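Local atomic coordinates of structure-specific endonuclease subunit slx4 (Schizosaccharomyces pombe, PDB entry 4ZDT), a protein that serves as the regulatory subunit of the slx1-slx4 structure-specific endonuclease, which cuts branched DNA formed during DNA repair and recombination. Residues Leu48-Leu52 against Asp53-Ser57. Numbering follows the deposited sequence.
Sequences LNVSL and DLIKS
S51 holds the N-cap of helix 52-62 and binds L54 and I55 through two different oxygens. Its OG accepts from L54 N at 3.0 Å with an N-H...O angle of 154°, the characteristic bond of an N-cap serine to helix position N3. With chi1 at 63°, OG sits between the backbone N and the carbonyl carbon, which points it at the amide of L54. The carbonyl then opens the helical i to i+4 series: I55 N reaches S51 O at 3.1 Å, followed by K56 N to L52 O at 2.9 Å with an N-H...O angle of 170°, straighter than the I55 bond. With an alanine here, L54 N is likely to lose its side-chain acceptor, weakening the start of the helix, while the S51 carbonyl bond to I55 could persist.

L54 CB lies 3.3 Å from S51 OG, so the cap oxygen also rests against the leucine side chain. V50 and I55 side chains form a hydrophobic staple, crossing at about a right angle, with V50 CG2 3.7 Å from I55 CG1; L52 CD2 meets I55 CD1 more loosely, at 4.3 Å. K56 CG lies 3.1 Å from L52 O.

The capped turn joins the loop after helix 36-45 to helix 52-62 within the Slx4 C-terminal domain. L52 and I55 pack on V36 of helix 36-45, whereas L54 turns to T8 and H9 of helix 3-18.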
ATOM      1  N   LEU B  48     -15.142   3.837 -10.573  1.00 31.81           N
ATOM      2  CA  LEU B  48     -13.980   3.842 -11.484  1.00 29.75           C
ATOM      3  C   LEU B  48     -14.035   2.713 -12.507  1.00 28.59           C
ATOM      4  O   LEU B  48     -13.785   1.556 -12.170  1.00 28.77           O
ATOM      5  CB  LEU B  48     -12.641   3.791 -10.718  1.00 29.49           C
ATOM      6  CG  LEU B  48     -11.395   3.966 -11.622  1.00 28.01           C
ATOM      7  CD1 LEU B  48     -11.269   5.401 -12.063  1.00 27.70           C
ATOM      8  CD2 LEU B  48     -10.107   3.534 -10.942  1.00 25.83           C
ATOM      9  N   ASN B  49     -14.342   3.059 -13.760  1.00 27.56           N
ATOM     10  CA  ASN B  49     -14.397   2.060 -14.858  1.00 26.65           C
ATOM     11  C   ASN B  49     -13.080   2.012 -15.616  1.00 26.19           C
ATOM     12  O   ASN B  49     -12.726   2.984 -16.298  1.00 25.86           O
ATOM     13  CB  ASN B  49     -15.513   2.388 -15.862  1.00 26.19           C
ATOM     14  CG  ASN B  49     -16.860   2.628 -15.193  1.00 27.37           C
ATOM     15  OD1 ASN B  49     -17.499   3.684 -15.393  1.00 28.62           O
ATOM     16  ND2 ASN B  49     -17.306   1.654 -14.426  1.00 25.51           N
ATOM     17  N   VAL B  50     -12.384   0.881 -15.506  1.00 25.51           N
ATOM     18  CA  VAL B  50     -11.130   0.638 -16.221  1.00 25.52           C
ATOM     19  C   VAL B  50     -11.090  -0.779 -16.770  1.00 25.86           C
ATOM     20  O   VAL B  50     -11.735  -1.691 -16.228  1.00 26.24           O
ATOM     21  CB  VAL B  50      -9.892   0.883 -15.332  1.00 25.16           C
ATOM     22  CG1 VAL B  50      -9.826   2.349 -14.919  1.00 23.85           C
ATOM     23  CG2 VAL B  50      -9.916  -0.034 -14.085  1.00 24.65           C
ATOM     24  N   SER B  51     -10.313  -0.955 -17.832  1.00 25.93           N
ATOM     25  CA  SER B  51     -10.174  -2.233 -18.513  1.00 26.26           C
ATOM     26  C   SER B  51      -9.214  -3.133 -17.770  1.00 26.51           C
ATOM     27  O   SER B  51      -8.408  -2.664 -16.963  1.00 26.54           O
ATOM     28  CB  SER B  51      -9.622  -1.990 -19.927  1.00 25.93           C
ATOM     29  OG  SER B  51      -8.315  -1.415 -19.842  1.00 26.30           O
ATOM     30  N   LEU B  52      -9.286  -4.429 -18.058  1.00 27.00           N
ATOM     31  CA  LEU B  52      -8.299  -5.387 -17.565  1.00 27.55           C
ATOM     32  C   LEU B  52      -6.883  -5.085 -18.043  1.00 27.43           C
ATOM     33  O   LEU B  52      -5.925  -5.289 -17.292  1.00 26.88           O
ATOM     34  CB  LEU B  52      -8.699  -6.827 -17.929  1.00 28.19           C
ATOM     35  CG  LEU B  52      -9.933  -7.394 -17.215  1.00 30.24           C
ATOM     36  CD1 LEU B  52     -10.120  -8.882 -17.573  1.00 32.60           C
ATOM     37  CD2 LEU B  52      -9.823  -7.212 -15.701  1.00 31.16           C
ATOM     38  N   ASP B  53      -6.739  -4.585 -19.276  1.00 26.98           N
ATOM     39  CA  ASP B  53      -5.418  -4.167 -19.767  1.00 26.61           C
ATOM     40  C   ASP B  53      -4.828  -3.019 -18.952  1.00 26.48           C
ATOM     41  O   ASP B  53      -3.628  -3.016 -18.639  1.00 26.10           O
ATOM     42  CB  ASP B  53      -5.463  -3.770 -21.251  1.00 27.30           C
ATOM     43  CG  ASP B  53      -5.565  -4.980 -22.191  1.00 28.99           C
ATOM     44  OD1 ASP B  53      -5.372  -6.126 -21.738  1.00 30.21           O
ATOM     45  OD2 ASP B  53      -5.846  -4.776 -23.384  1.00 29.10           O
ATOM     46  N   LEU B  54      -5.672  -2.058 -18.592  1.00 24.91           N
ATOM     47  CA  LEU B  54      -5.244  -0.931 -17.773  1.00 25.47           C
ATOM     48  C   LEU B  54      -4.830  -1.394 -16.380  1.00 25.46           C
ATOM     49  O   LEU B  54      -3.895  -0.855 -15.788  1.00 24.60           O
ATOM     50  CB  LEU B  54      -6.358   0.112 -17.672  1.00 25.65           C
ATOM     51  CG  LEU B  54      -6.347   1.221 -18.727  1.00 28.81           C
ATOM     52  CD1 LEU B  54      -7.469   2.216 -18.472  1.00 28.56           C
ATOM     53  CD2 LEU B  54      -4.998   1.923 -18.753  1.00 29.17           C
ATOM     54  N   ILE B  55      -5.531  -2.398 -15.861  1.00 25.50           N
ATOM     55  CA  ILE B  55      -5.231  -2.944 -14.531  1.00 25.62           C
ATOM     56  C   ILE B  55      -3.926  -3.721 -14.557  1.00 25.98           C
ATOM     57  O   ILE B  55      -3.054  -3.493 -13.731  1.00 26.44           O
ATOM     58  CB  ILE B  55      -6.394  -3.806 -13.978  1.00 25.56           C
ATOM     59  CG1 ILE B  55      -7.571  -2.899 -13.629  1.00 24.47           C
ATOM     60  CG2 ILE B  55      -5.941  -4.599 -12.726  1.00 24.68           C
ATOM     61  CD1 ILE B  55      -8.902  -3.639 -13.478  1.00 26.22           C
ATOM     62  N   LYS B  56      -3.773  -4.606 -15.541  1.00 26.82           N
ATOM     63  CA  LYS B  56      -2.543  -5.381 -15.686  1.00 27.02           C
ATOM     64  C   LYS B  56      -1.320  -4.483 -15.836  1.00 26.88           C
ATOM     65  O   LYS B  56      -0.285  -4.742 -15.201  1.00 26.48           O
ATOM     66  CB  LYS B  56      -2.655  -6.389 -16.837  1.00 27.58           C
ATOM     67  CG  LYS B  56      -3.733  -7.440 -16.596  1.00 29.61           C
ATOM     68  CD  LYS B  56      -4.023  -8.283 -17.835  1.00 32.68           C
ATOM     69  CE  LYS B  56      -5.051  -9.362 -17.500  1.00 35.97           C
ATOM     70  NZ  LYS B  56      -5.437 -10.169 -18.703  1.00 39.19           N
ATOM     71  N   SER B  57      -1.430  -3.430 -16.653  1.00 26.39           N
ATOM     72  CA  SER B  57      -0.298  -2.523 -16.875  1.00 26.09           C
ATOM     73  C   SER B  57      -0.001  -1.698 -15.634  1.00 26.04           C
ATOM     74  O   SER B  57       1.157  -1.427 -15.330  1.00 25.19           O
ATOM     75  CB  SER B  57      -0.484  -1.612 -18.108  1.00 27.33           C
ATOM     76  OG  SER B  57      -1.626  -0.769 -17.998  1.00 27.01           O
TER